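Cellulase (Uncultured bacterium, PDB 3WX5) probably hydrolyses internal beta-1,4-glucosidic bonds of cellulose, as an endoglucanase of glycoside hydrolase family 12. Local coordinates at residues 106-111 / 144-149; 163-168 / 193-198. One frame throughout, in Å; residues are numbered along the deposited sequence.

Contact 1 of 2, residues 106-111 / 144-149; sequences SNWRLT and IWLNWR
Between the two beta sheets of the family 12 jelly-roll sandwich, Trp108 and Leu110 of strand 106-111 meet Leu146 and Asn147 of strand 144-149. The short strand axes run at 9° to one another and come within 9.2 Å, a face-to-face distance that side chains must fill. Trp108 holds CG anti to its own N (chi1 -170°), which carries the six-membered ring across the gap; Leu146 CD1 reaches the rim of that ring, close to its plane, with CD1 3.8 Å from Trp108 CE3. Leu110 CB, from the same strand, lies over one face of the indole, toward its rim. The two methyls of Leu110 divide the opposite strand between them: CD2 lies 4.3 Å from Leu146 CB, whereas CD1 is 3.9 Å from Asn147 CB. Consecutive residues can face the same way here because Leu146 and Asn147 form a classic beta bulge opposite Ala120. The closest contacts are all between carbon atoms, and the indole N-H is satisfied outside them by Ser234 OG. Strand 101-111 lies between strands 233-243 and 191-196 in its sheet, while strand 140-149 is flanked by 117-127 and 179-185; Phe223 of strand 215-225 adds its side chain against both Trp108 and Leu110.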
ATOM      1  N   SER A 106       1.648  -4.836  11.036  1.00 10.97           N
ATOM      2  CA  SER A 106       0.804  -3.678  10.833  1.00 12.10           C
ATOM      3  C   SER A 106      -0.653  -3.948  11.195  1.00 12.05           C
ATOM      4  O   SER A 106      -1.112  -5.083  11.118  1.00 11.96           O
ATOM      5  CB  SER A 106       0.979  -3.227   9.390  1.00 11.82           C
ATOM      6  OG  SER A 106       0.150  -2.130   9.091  1.00 10.88           O
ATOM      7  N   ASN A 107      -1.317  -2.927  11.738  1.00 12.84           N
ATOM      8  CA  ASN A 107      -2.771  -2.881  11.846  1.00 13.33           C
ATOM      9  C   ASN A 107      -3.410  -1.980  10.787  1.00 11.47           C
ATOM     10  O   ASN A 107      -2.855  -0.937  10.438  1.00 11.29           O
ATOM     11  CB  ASN A 107      -3.203  -2.352  13.229  1.00 12.58           C
ATOM     12  CG  ASN A 107      -2.534  -3.066  14.380  1.00 18.31           C
ATOM     13  OD1 ASN A 107      -2.040  -4.179  14.249  1.00 13.81           O
ATOM     14  ND2 ASN A 107      -2.511  -2.402  15.538  1.00 19.68           N
ATOM     15  N   TRP A 108      -4.643  -2.302  10.387  1.00 10.84           N
ATOM     16  CA  TRP A 108      -5.399  -1.425   9.492  1.00 11.88           C
ATOM     17  C   TRP A 108      -6.865  -1.822   9.548  1.00 13.42           C
ATOM     18  O   TRP A 108      -7.186  -2.998   9.683  1.00 14.27           O
ATOM     19  CB  TRP A 108      -4.898  -1.561   8.043  1.00 11.09           C
ATOM     20  CG  TRP A 108      -5.469  -0.510   7.096  1.00 12.19           C
ATOM     21  CD1 TRP A 108      -5.564   0.851   7.317  1.00  9.05           C
ATOM     22  CD2 TRP A 108      -5.907  -0.722   5.743  1.00 11.91           C
ATOM     23  NE1 TRP A 108      -6.169   1.462   6.231  1.00  9.58           N
ATOM     24  CE2 TRP A 108      -6.372   0.522   5.249  1.00 11.03           C
ATOM     25  CE3 TRP A 108      -5.982  -1.852   4.913  1.00 12.61           C
ATOM     26  CZ2 TRP A 108      -6.795   0.687   3.925  1.00 11.86           C
ATOM     27  CZ3 TRP A 108      -6.450  -1.692   3.604  1.00 13.13           C
ATOM     28  CH2 TRP A 108      -6.878  -0.438   3.136  1.00  9.81           C
ATOM     29  N   ARG A 109      -7.754  -0.851   9.364  1.00 12.73           N
ATOM     30  CA  ARG A 109      -9.178  -1.144   9.231  1.00 13.00           C
ATOM     31  C   ARG A 109      -9.703  -0.373   8.026  1.00 13.26           C
ATOM     32  O   ARG A 109      -9.374   0.791   7.838  1.00 13.65           O
ATOM     33  CB  ARG A 109      -9.930  -0.715  10.487  1.00 14.44           C
ATOM     34  CG  ARG A 109     -11.426  -1.004  10.439  1.00 17.75           C
ATOM     35  CD  ARG A 109     -12.093  -0.801  11.821  1.00 20.92           C
ATOM     36  NE  ARG A 109     -12.213   0.616  12.161  1.00 24.42           N
ATOM     37  CZ  ARG A 109     -13.168   1.414  11.684  1.00 28.21           C
ATOM     38  NH1 ARG A 109     -14.075   0.941  10.840  1.00 32.34           N
ATOM     39  NH2 ARG A 109     -13.200   2.690  12.022  1.00 32.72           N
ATOM     40  N   LEU A 110     -10.482  -1.038   7.190  1.00 10.85           N
ATOM     41  CA  LEU A 110     -11.026  -0.374   6.024  1.00 12.24           C
ATOM     42  C   LEU A 110     -12.555  -0.439   6.065  1.00 13.27           C
ATOM     43  O   LEU A 110     -13.159  -1.387   6.621  1.00 14.74           O
ATOM     44  CB  LEU A 110     -10.473  -1.013   4.754  1.00 12.12           C
ATOM     45  CG  LEU A 110     -10.864  -2.495   4.581  1.00 13.25           C
ATOM     46  CD1 LEU A 110     -11.834  -2.684   3.437  1.00 14.98           C
ATOM     47  CD2 LEU A 110      -9.649  -3.409   4.423  1.00 14.07           C
ATOM     48  N   THR A 111     -13.180   0.570   5.482  1.00 14.90           N
ATOM     49  CA  THR A 111     -14.624   0.556   5.308  1.00 14.83           C
ATOM     50  C   THR A 111     -14.900   0.419   3.807  1.00 15.07           C
ATOM     51  O   THR A 111     -14.577   1.323   3.027  1.00 13.18           O
ATOM     52  CB  THR A 111     -15.244   1.858   5.893  1.00 17.64           C
ATOM     53  OG1 THR A 111     -14.853   1.984   7.273  1.00 14.28           O
ATOM     54  CG2 THR A 111     -16.779   1.825   5.792  1.00 19.28           C
ATOM     55  N   ILE A 144      -0.577  -6.504  -0.899  1.00  9.71           N
ATOM     56  CA  ILE A 144      -1.375  -7.454  -0.125  1.00 10.07           C
ATOM     57  C   ILE A 144      -2.804  -6.980  -0.204  1.00  9.66           C
ATOM     58  O   ILE A 144      -3.136  -5.943   0.375  1.00 11.71           O
ATOM     59  CB  ILE A 144      -0.957  -7.493   1.341  1.00  9.28           C
ATOM     60  CG1 ILE A 144       0.520  -7.902   1.445  1.00  8.73           C
ATOM     61  CG2 ILE A 144      -1.827  -8.526   2.092  1.00 11.96           C
ATOM     62  CD1 ILE A 144       1.136  -7.739   2.839  1.00  9.06           C
ATOM     63  N   TRP A 145      -3.615  -7.691  -0.990  1.00  7.79           N
ATOM     64  CA  TRP A 145      -4.981  -7.254  -1.287  1.00 10.52           C
ATOM     65  C   TRP A 145      -5.920  -7.893  -0.261  1.00 11.27           C
ATOM     66  O   TRP A 145      -5.974  -9.115  -0.144  1.00 11.40           O
ATOM     67  CB  TRP A 145      -5.412  -7.722  -2.688  1.00 10.01           C
ATOM     68  CG  TRP A 145      -4.725  -7.039  -3.877  1.00  9.05           C
ATOM     69  CD1 TRP A 145      -3.450  -6.514  -3.923  1.00 12.51           C
ATOM     70  CD2 TRP A 145      -5.292  -6.837  -5.181  1.00  9.24           C
ATOM     71  NE1 TRP A 145      -3.216  -5.964  -5.179  1.00 11.65           N
ATOM     72  CE2 TRP A 145      -4.311  -6.195  -5.977  1.00 12.26           C
ATOM     73  CE3 TRP A 145      -6.523  -7.185  -5.770  1.00 13.96           C
ATOM     74  CZ2 TRP A 145      -4.555  -5.809  -7.301  1.00  8.24           C
ATOM     75  CZ3 TRP A 145      -6.754  -6.846  -7.118  1.00  9.98           C
ATOM     76  CH2 TRP A 145      -5.764  -6.183  -7.870  1.00  9.61           C
ATOM     77  N   LEU A 146      -6.666  -7.061   0.461  1.00 11.61           N
ATOM     78  CA  LEU A 146      -7.530  -7.522   1.551  1.00 11.09           C
ATOM     79  C   LEU A 146      -9.004  -7.530   1.171  1.00 12.09           C
ATOM     80  O   LEU A 146      -9.797  -8.308   1.718  1.00 12.18           O
ATOM     81  CB  LEU A 146      -7.341  -6.634   2.788  1.00 13.22           C
ATOM     82  CG  LEU A 146      -5.895  -6.600   3.297  1.00 12.81           C
ATOM     83  CD1 LEU A 146      -5.783  -5.570   4.399  1.00 15.16           C
ATOM     84  CD2 LEU A 146      -5.443  -8.006   3.793  1.00 12.71           C
ATOM     85  N   ASN A 147      -9.372  -6.670   0.225  1.00 12.02           N
ATOM     86  CA  ASN A 147     -10.782  -6.489  -0.137  1.00 12.48           C
ATOM     87  C   ASN A 147     -10.828  -5.738  -1.488  1.00 11.92           C
ATOM     88  O   ASN A 147      -9.813  -5.238  -1.965  1.00 11.53           O
ATOM     89  CB  ASN A 147     -11.513  -5.694   0.978  1.00 12.45           C
ATOM     90  CG  ASN A 147     -12.979  -6.091   1.134  1.00 15.82           C
ATOM     91  OD1 ASN A 147     -13.520  -6.188   2.265  1.00 18.38           O
ATOM     92  ND2 ASN A 147     -13.642  -6.298   0.011  1.00  9.55           N
ATOM     93  N   TRP A 148     -11.956  -5.802  -2.176  1.00 13.29           N
ATOM     94  CA  TRP A 148     -12.042  -5.266  -3.546  1.00 10.79           C
ATOM     95  C   TRP A 148     -13.482  -5.365  -4.031  1.00 13.99           C
ATOM     96  O   TRP A 148     -14.317  -5.992  -3.383  1.00 11.38           O
ATOM     97  CB  TRP A 148     -11.141  -6.069  -4.503  1.00 11.46           C
ATOM     98  CG  TRP A 148     -11.556  -7.515  -4.603  1.00  8.39           C
ATOM     99  CD1 TRP A 148     -12.537  -8.046  -5.417  1.00 14.25           C
ATOM    100  CD2 TRP A 148     -11.019  -8.609  -3.858  1.00 12.30           C
ATOM    101  NE1 TRP A 148     -12.631  -9.406  -5.221  1.00 11.14           N
ATOM    102  CE2 TRP A 148     -11.732  -9.772  -4.248  1.00 13.68           C
ATOM    103  CE3 TRP A 148     -10.037  -8.713  -2.863  1.00 11.86           C
ATOM    104  CZ2 TRP A 148     -11.498 -11.016  -3.668  1.00 15.27           C
ATOM    105  CZ3 TRP A 148      -9.817  -9.950  -2.270  1.00 16.37           C
ATOM    106  CH2 TRP A 148     -10.563 -11.087  -2.672  1.00 11.61           C
ATOM    107  N   ARG A 149     -13.753  -4.743  -5.175  1.00 11.98           N
ATOM    108  CA  ARG A 149     -15.041  -4.870  -5.809  1.00 13.37           C
ATOM    109  C   ARG A 149     -14.831  -4.790  -7.289  1.00 12.91           C
ATOM    110  O   ARG A 149     -13.995  -4.029  -7.739  1.00 11.06           O
ATOM    111  CB  ARG A 149     -15.965  -3.742  -5.359  1.00 11.69           C
ATOM    112  CG  ARG A 149     -17.339  -3.840  -5.991  1.00 18.59           C
ATOM    113  CD  ARG A 149     -18.248  -2.702  -5.530  1.00 21.78           C
ATOM    114  NE  ARG A 149     -19.427  -2.595  -6.393  1.00 30.98           N
ATOM    115  CZ  ARG A 149     -20.553  -3.266  -6.186  1.00 36.73           C
ATOM    116  NH1 ARG A 149     -20.659  -4.077  -5.127  1.00 39.04           N
ATOM    117  NH2 ARG A 149     -21.582  -3.103  -7.019  1.00 35.31           N
TER

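Contact 2 of 2, residues 163-168 / 193-198; sequences SLAGAT and TQLDLK
Ala165, in the type I' turn that joins strands 157-164 and 167-175, approaches the chain at Asp196, where strand 191-196 gives way to helix 197-206, with the two CA atoms 5.3 Å apart. The hairpin closes through a reciprocal pair of backbone bonds, Leu164 N to Ala167 O at 2.9 Å and Ala167 N to Leu164 O. Gly166 takes the second corner with a positive phi of 98°, where a CB would press on the carbonyl oxygen of Ala165. The methyl of Ala165 does the touching: its CB rests 3.8 Å from Asp196 O and also meets Asp196 CB. The same methyl, Ala165 CB, is 4.0 Å from Leu195 CD1, which is brought nearer the turn than the start of its side chain would suggest, since CG stands anti to the backbone N (chi1 -175°). A water bridges the two backbones, lying 2.8 Å from Ala165 O, to which it can donate a hydrogen bond, and accepting one from Asp196 N at 3.0 Å. The Asp196 carboxylate has a different task, its OD1 accepting a hydrogen bond from Ala199 N in the first turn of the helix. Phe200 of that helix touches both Leu164 and Ala165. Gln194 and Leu195 form a G1 bulge opposite Ser106, and Asp196 centres an inverse gamma turn before serving as the N-cap. The type I' turn is characteristic of two-residue beta hairpins and the aspartate N-cap of helix starts; here the two meet at the margin of the sandwich, beside its one long helix.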
ATOM      1  N   SER A 163      -0.221 -20.356   2.446  1.00 12.61           N
ATOM      2  CA  SER A 163      -0.626 -19.991   3.825  1.00 11.92           C
ATOM      3  C   SER A 163       0.451 -19.097   4.431  1.00 12.52           C
ATOM      4  O   SER A 163       1.617 -19.518   4.540  1.00 10.58           O
ATOM      5  CB  SER A 163      -0.785 -21.228   4.704  1.00 14.26           C
ATOM      6  OG  SER A 163      -1.204 -20.836   6.021  1.00 22.82           O
ATOM      7  N   LEU A 164       0.072 -17.865   4.758  1.00 11.35           N
ATOM      8  CA  LEU A 164       1.004 -16.887   5.369  1.00 10.42           C
ATOM      9  C   LEU A 164       0.250 -16.033   6.356  1.00 12.17           C
ATOM     10  O   LEU A 164      -0.899 -15.674   6.114  1.00 11.44           O
ATOM     11  CB  LEU A 164       1.601 -15.969   4.296  1.00 10.90           C
ATOM     12  CG  LEU A 164       2.549 -16.580   3.251  1.00 12.32           C
ATOM     13  CD1 LEU A 164       2.829 -15.530   2.131  1.00 10.22           C
ATOM     14  CD2 LEU A 164       3.859 -17.066   3.933  1.00 13.16           C
ATOM     15  N   ALA A 165       0.875 -15.774   7.499  1.00 12.27           N
ATOM     16  CA  ALA A 165       0.432 -14.714   8.421  1.00 12.41           C
ATOM     17  C   ALA A 165      -0.963 -14.991   8.965  1.00 13.65           C
ATOM     18  O   ALA A 165      -1.690 -14.058   9.310  1.00 13.53           O
ATOM     19  CB  ALA A 165       0.463 -13.323   7.724  1.00 10.32           C
ATOM     20  N   GLY A 166      -1.376 -16.257   8.937  1.00 12.46           N
ATOM     21  CA  GLY A 166      -2.626 -16.631   9.588  1.00 13.95           C
ATOM     22  C   GLY A 166      -3.791 -16.723   8.620  1.00 13.07           C
ATOM     23  O   GLY A 166      -4.939 -16.808   9.041  1.00 12.75           O
ATOM     24  N   ALA A 167      -3.501 -16.650   7.320  1.00 12.61           N
ATOM     25  CA  ALA A 167      -4.536 -16.721   6.291  1.00 13.18           C
ATOM     26  C   ALA A 167      -3.958 -17.309   5.022  1.00 13.07           C
ATOM     27  O   ALA A 167      -2.806 -17.736   5.017  1.00 10.63           O
ATOM     28  CB  ALA A 167      -5.123 -15.324   6.025  1.00 13.70           C
ATOM     29  N   THR A 168      -4.810 -17.434   4.000  1.00 11.93           N
ATOM     30  CA  THR A 168      -4.470 -18.034   2.722  1.00 12.61           C
ATOM     31  C   THR A 168      -4.528 -16.962   1.630  1.00  9.31           C
ATOM     32  O   THR A 168      -5.438 -16.112   1.647  1.00 10.81           O
ATOM     33  CB  THR A 168      -5.500 -19.188   2.421  1.00 10.40           C
ATOM     34  OG1 THR A 168      -5.256 -20.218   3.398  1.00 22.52           O
ATOM     35  CG2 THR A 168      -5.244 -19.790   1.071  1.00 23.56           C
ATOM     36  N   THR A 193      -5.136  -7.196  12.243  1.00 13.69           N
ATOM     37  CA  THR A 193      -4.512  -6.860  13.519  1.00 15.79           C
ATOM     38  C   THR A 193      -3.192  -7.612  13.626  1.00 14.60           C
ATOM     39  O   THR A 193      -3.163  -8.857  13.530  1.00 12.84           O
ATOM     40  CB  THR A 193      -5.432  -7.282  14.693  1.00 18.35           C
ATOM     41  OG1 THR A 193      -6.690  -6.617  14.537  1.00 22.75           O
ATOM     42  CG2 THR A 193      -4.810  -6.879  16.034  1.00 19.38           C
ATOM     43  N   GLN A 194      -2.109  -6.841  13.726  1.00 11.16           N
ATOM     44  CA  GLN A 194      -0.757  -7.371  13.791  1.00 13.57           C
ATOM     45  C   GLN A 194      -0.482  -8.325  12.628  1.00 13.32           C
ATOM     46  O   GLN A 194       0.098  -9.419  12.802  1.00 11.65           O
ATOM     47  CB  GLN A 194      -0.526  -8.058  15.154  1.00 15.61           C
ATOM     48  CG  GLN A 194      -0.707  -7.077  16.347  1.00 17.04           C
ATOM     49  CD  GLN A 194      -0.759  -7.775  17.703  1.00 23.19           C
ATOM     50  OE1 GLN A 194      -1.638  -7.501  18.521  1.00 34.01           O
ATOM     51  NE2 GLN A 194       0.122  -8.720  17.906  1.00 18.46           N
ATOM     52  N   LEU A 195      -0.790  -7.851  11.424  1.00 10.12           N
ATOM     53  CA  LEU A 195      -0.530  -8.637  10.231  1.00 10.50           C
ATOM     54  C   LEU A 195       0.960  -8.751  10.076  1.00 10.46           C
ATOM     55  O   LEU A 195       1.672  -7.738  10.173  1.00 12.34           O
ATOM     56  CB  LEU A 195      -1.138  -7.966   8.992  1.00  8.95           C
ATOM     57  CG  LEU A 195      -1.008  -8.795   7.705  1.00 12.67           C
ATOM     58  CD1 LEU A 195      -1.850 -10.119   7.771  1.00 12.96           C
ATOM     59  CD2 LEU A 195      -1.430  -7.955   6.528  1.00 14.89           C
ATOM     60  N   ASP A 196       1.450  -9.982   9.912  1.00  9.00           N
ATOM     61  CA  ASP A 196       2.886 -10.209   9.789  1.00 11.89           C
ATOM     62  C   ASP A 196       3.368  -9.917   8.365  1.00 11.78           C
ATOM     63  O   ASP A 196       3.325 -10.793   7.495  1.00 10.87           O
ATOM     64  CB  ASP A 196       3.225 -11.646  10.194  1.00 11.99           C
ATOM     65  CG  ASP A 196       4.711 -11.941  10.149  1.00 16.36           C
ATOM     66  OD1 ASP A 196       5.517 -11.079   9.713  1.00 11.62           O
ATOM     67  OD2 ASP A 196       5.084 -13.052  10.587  1.00 16.68           O
ATOM     68  N   LEU A 197       3.770  -8.673   8.112  1.00 10.09           N
ATOM     69  CA  LEU A 197       4.218  -8.281   6.769  1.00  8.11           C
ATOM     70  C   LEU A 197       5.520  -9.024   6.376  1.00  9.12           C
ATOM     71  O   LEU A 197       5.757  -9.254   5.188  1.00 10.31           O
ATOM     72  CB  LEU A 197       4.442  -6.760   6.684  1.00 10.00           C
ATOM     73  CG  LEU A 197       3.195  -5.906   6.989  1.00 10.41           C
ATOM     74  CD1 LEU A 197       3.447  -4.423   6.770  1.00 11.70           C
ATOM     75  CD2 LEU A 197       1.988  -6.404   6.152  1.00 14.18           C
ATOM     76  N   LYS A 198       6.376  -9.336   7.350  0.50  2.00           N
ATOM     77  CA  LYS A 198       7.653 -10.008   7.049  0.50  2.00           C
ATOM     78  C   LYS A 198       7.389 -11.391   6.432  0.50  2.39           C
ATOM     79  O   LYS A 198       8.147 -11.856   5.593  0.50  2.00           O
ATOM     80  CB  LYS A 198       8.479 -10.162   8.339  0.50  2.00           C
ATOM     81  CG  LYS A 198       9.914 -10.690   8.164  0.50  4.61           C
ATOM     82  CD  LYS A 198      10.737  -9.767   7.275  0.50  7.60           C
ATOM     83  CE  LYS A 198      12.203 -10.216   7.083  0.50 11.76           C
ATOM     84  NZ  LYS A 198      12.604 -11.538   7.681  0.50  7.83           N
TER
HETATM   85  O   HOH W   1      -0.365 -12.135  10.877  1.00 11.03           O

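Contact 1 is core and contact 2 lies nearer the surface, with centres about 13 Å apart. In 106-111 / 144-149, side chains of the two sheets meet mainly through carbon atoms; in 163-168 / 193-198, a methyl and a bridging water join a turn to the start of a helix. Both involve the same pair of sheets: strands 101-111 and 191-196 are neighbours in one, while strands 140-149 and 157-164 follow each other in the chain and belong to the other. The contacts also meet directly. Ser106 O is 2.8 Å from Leu195 N, and Asn107 OD1 is 2.7 Å from Gln194 N, both probable hydrogen bonds; Ile144 packs on Leu197 at the start of helix 197-206.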